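Local coordinates for protein Cif (Cell cycle inhibiting factor) (Escherichia coli, PDB 3EFY) that deamidates a glutamine side chain of host NEDD8, thereby shutting down cullin-RING ubiquitin ligases and arresting the host cell cycle, at residues L46-L57 / I69-R80. Sequence-based numbering, arbitrary orientation.
Sequences LSCMPECKSFVL and IVDIPKGENSCR
The guanidinium of Arg80 lies flat among backbone carbonyls of 46-57 and its own segment. Gly75 O sits over the centre of one face, 3.2 Å above the plane, and Met49 SD lies over the opposite face. At the edge, Pro50 O takes end-on hydrogen bonds from both NH1 (3.0 Å) and NH2, and Pro73 O is gripped side-on by NE and NH2; Lys53 O lies in the same plane, 2.9 Å from NH2. Four bonds to two oxygens thus fix the group's rotation, its chain extended from CG to NE: one arginine ties two loops together. Within 46-57, Met49, bent at chi3 (-85°), lays CE 3.6 Å above the Phe55 ring near its rim, with Pro50 O at the ring edge, in plane. Met49 SD also meets Ile72 CG2. Farther out, Asn77 N donates to Glu51 OE2 (2.9 Å) from above the carboxylate plane. In the antiparallel ladder, Phe55–Ile72 and Leu57–Val70 are hydrogen-bonded pairs; Val56 CG2 presses tightly on Ile69 CG2 (3.4 Å). Ile69 lies about 7 Å, side chain to side chain, from Gln86, probably an active-site residue. This hairpin, 54-61 with 66-72, runs between strands 81-85 and 159-166; helix 10-22 packs on Val56 and Ile69, helix 113-124 on Leu46 and Ile72.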
# COMPACT_ATOMS: atom_id res chain seq x y z
N LEU A 46 6.65 15.43 22.01
CA LEU A 46 5.41 15.03 22.67
C LEU A 46 4.96 16.13 23.65
O LEU A 46 3.75 16.36 23.81
CB LEU A 46 5.58 13.68 23.35
CG LEU A 46 5.77 12.48 22.41
CD1 LEU A 46 6.07 11.23 23.24
CD2 LEU A 46 4.60 12.27 21.43
N SER A 47 5.92 16.82 24.23
CA SER A 47 5.64 17.89 25.21
C SER A 47 4.87 19.04 24.60
O SER A 47 4.08 19.71 25.33
CB SER A 47 6.93 18.40 25.84
OG SER A 47 7.52 17.37 26.63
N CYS A 48 5.06 19.27 23.30
CA CYS A 48 4.38 20.34 22.56
C CYS A 48 3.46 19.87 21.44
O CYS A 48 3.07 20.65 20.55
CB CYS A 48 5.40 21.34 22.05
SG CYS A 48 6.54 20.70 20.83
N MET A 49 3.03 18.60 21.49
CA MET A 49 2.22 18.03 20.44
C MET A 49 0.82 18.64 20.37
O MET A 49 0.12 18.64 21.36
CB MET A 49 2.07 16.51 20.63
CG MET A 49 1.27 15.86 19.57
SD MET A 49 1.48 14.03 19.63
CE MET A 49 2.96 13.91 18.64
N PRO A 50 0.45 19.16 19.20
CA PRO A 50 -0.91 19.73 19.08
C PRO A 50 -2.00 18.73 19.43
O PRO A 50 -1.93 17.54 19.05
CB PRO A 50 -0.99 20.11 17.62
CG PRO A 50 0.41 20.43 17.28
CD PRO A 50 1.23 19.41 17.99
N GLU A 51 -3.00 19.18 20.19
CA GLU A 51 -4.17 18.39 20.54
C GLU A 51 -5.16 18.23 19.39
O GLU A 51 -5.93 17.27 19.37
CB GLU A 51 -4.86 18.99 21.79
CG GLU A 51 -3.97 19.04 22.99
CD GLU A 51 -4.64 19.64 24.23
OE1 GLU A 51 -5.81 20.15 24.11
OE2 GLU A 51 -4.01 19.50 25.30
N CYS A 52 -5.15 19.18 18.44
CA CYS A 52 -6.08 19.25 17.34
C CYS A 52 -5.58 18.48 16.11
O CYS A 52 -6.19 18.54 15.04
CB CYS A 52 -6.28 20.72 16.91
SG CYS A 52 -4.82 21.45 16.04
N LYS A 53 -4.47 17.72 16.27
CA LYS A 53 -3.96 16.92 15.15
C LYS A 53 -3.75 15.48 15.64
O LYS A 53 -3.57 15.25 16.82
CB LYS A 53 -2.65 17.50 14.69
CG LYS A 53 -2.74 18.93 14.02
CD LYS A 53 -1.34 19.43 13.74
CE LYS A 53 -1.21 20.93 13.37
NZ LYS A 53 0.26 21.32 13.21
N SER A 54 -3.74 14.56 14.69
CA SER A 54 -3.45 13.15 14.94
C SER A 54 -2.09 12.78 14.36
O SER A 54 -1.68 13.30 13.32
CB SER A 54 -4.55 12.29 14.38
OG SER A 54 -4.84 12.59 13.06
N PHE A 55 -1.40 11.84 15.01
CA PHE A 55 -0.04 11.47 14.61
C PHE A 55 0.15 9.98 14.68
O PHE A 55 -0.50 9.29 15.46
CB PHE A 55 1.00 12.08 15.56
CG PHE A 55 1.01 13.58 15.55
CD1 PHE A 55 1.89 14.26 14.71
CD2 PHE A 55 0.15 14.30 16.37
CE1 PHE A 55 1.91 15.68 14.68
CE2 PHE A 55 0.16 15.70 16.37
CZ PHE A 55 1.04 16.38 15.51
N VAL A 56 1.03 9.50 13.83
CA VAL A 56 1.48 8.10 13.90
C VAL A 56 2.98 8.07 14.16
O VAL A 56 3.75 8.84 13.54
CB VAL A 56 1.03 7.36 12.63
CG1 VAL A 56 1.55 7.95 11.29
CG2 VAL A 56 1.35 5.94 12.77
N LEU A 57 3.39 7.20 15.07
CA LEU A 57 4.74 7.04 15.51
C LEU A 57 5.23 5.64 15.20
O LEU A 57 4.66 4.64 15.72
CB LEU A 57 4.83 7.30 17.01
CG LEU A 57 6.15 7.15 17.71
CD1 LEU A 57 7.12 8.31 17.33
CD2 LEU A 57 5.92 7.17 19.25
N ILE A 69 3.86 0.30 15.93
CA ILE A 69 3.24 1.62 15.61
C ILE A 69 2.46 2.10 16.83
O ILE A 69 1.71 1.31 17.42
CB ILE A 69 2.30 1.51 14.45
CG1 ILE A 69 2.97 0.97 13.16
CG2 ILE A 69 1.67 2.89 14.17
CD1 ILE A 69 4.19 1.77 12.74
N VAL A 70 2.58 3.39 17.17
CA VAL A 70 1.73 4.04 18.18
C VAL A 70 0.94 5.11 17.45
O VAL A 70 1.52 5.98 16.76
CB VAL A 70 2.54 4.61 19.27
CG1 VAL A 70 1.60 5.33 20.31
CG2 VAL A 70 3.35 3.53 19.99
N ASP A 71 -0.38 4.97 17.52
CA ASP A 71 -1.35 5.85 16.84
C ASP A 71 -1.83 6.80 17.96
O ASP A 71 -2.37 6.33 18.99
CB ASP A 71 -2.44 4.99 16.23
CG ASP A 71 -3.60 5.78 15.60
OD1 ASP A 71 -3.58 7.03 15.65
OD2 ASP A 71 -4.52 5.13 15.03
N ILE A 72 -1.66 8.12 17.73
CA ILE A 72 -2.03 9.16 18.66
C ILE A 72 -3.15 10.03 18.05
O ILE A 72 -2.87 10.98 17.35
CB ILE A 72 -0.84 10.02 19.08
CG1 ILE A 72 0.33 9.17 19.61
CG2 ILE A 72 -1.26 11.04 20.18
CD1 ILE A 72 1.64 9.89 19.63
N PRO A 73 -4.42 9.68 18.31
CA PRO A 73 -5.48 10.51 17.74
C PRO A 73 -5.51 11.92 18.33
O PRO A 73 -4.85 12.22 19.32
CB PRO A 73 -6.75 9.77 18.12
CG PRO A 73 -6.29 8.32 18.25
CD PRO A 73 -4.98 8.44 18.90
N LYS A 74 -6.30 12.77 17.67
CA LYS A 74 -6.66 14.06 18.27
C LYS A 74 -7.13 13.83 19.71
O LYS A 74 -7.94 12.93 19.99
CB LYS A 74 -7.78 14.71 17.46
CG LYS A 74 -7.38 15.09 16.06
CD LYS A 74 -8.49 15.79 15.30
CE LYS A 74 -8.02 16.15 13.90
NZ LYS A 74 -9.12 16.74 13.05
N GLY A 75 -6.64 14.64 20.62
CA GLY A 75 -7.05 14.60 21.99
C GLY A 75 -6.22 15.47 22.91
O GLY A 75 -5.17 15.98 22.55
N GLU A 76 -6.73 15.71 24.12
CA GLU A 76 -6.01 16.53 25.10
C GLU A 76 -4.76 15.84 25.62
O GLU A 76 -4.73 14.61 25.76
CB GLU A 76 -6.96 16.95 26.27
CG GLU A 76 -8.12 17.83 25.75
CD GLU A 76 -9.34 17.97 26.71
OE1 GLU A 76 -9.18 17.79 27.93
OE2 GLU A 76 -10.45 18.30 26.24
N ASN A 77 -3.73 16.63 25.91
CA ASN A 77 -2.43 16.13 26.37
C ASN A 77 -2.38 15.64 27.80
O ASN A 77 -1.38 15.06 28.22
CB ASN A 77 -1.29 17.12 26.13
CG ASN A 77 -0.86 17.19 24.66
OD1 ASN A 77 -0.48 18.25 24.13
ND2 ASN A 77 -0.93 16.04 24.00
N SER A 78 -3.46 15.86 28.55
CA SER A 78 -3.64 15.18 29.85
C SER A 78 -4.19 13.78 29.68
O SER A 78 -5.31 13.61 29.23
CB SER A 78 -4.58 16.01 30.74
OG SER A 78 -3.92 17.21 31.04
N CYS A 79 -3.40 12.76 30.03
CA CYS A 79 -3.81 11.35 29.84
C CYS A 79 -4.32 11.09 28.41
O CYS A 79 -5.36 10.43 28.18
CB CYS A 79 -4.85 10.91 30.88
SG CYS A 79 -4.20 11.03 32.61
N ARG A 80 -3.54 11.58 27.45
CA ARG A 80 -3.87 11.42 26.06
C ARG A 80 -3.91 9.94 25.66
O ARG A 80 -2.97 9.23 25.97
CB ARG A 80 -2.84 12.12 25.20
CG ARG A 80 -3.32 12.29 23.78
CD ARG A 80 -2.60 13.38 23.05
NE ARG A 80 -3.05 13.53 21.67
CZ ARG A 80 -2.70 14.54 20.86
NH1 ARG A 80 -1.91 15.51 21.29
NH2 ARG A 80 -3.13 14.58 19.63
O HOH W 1 -8.95 19.40 14.26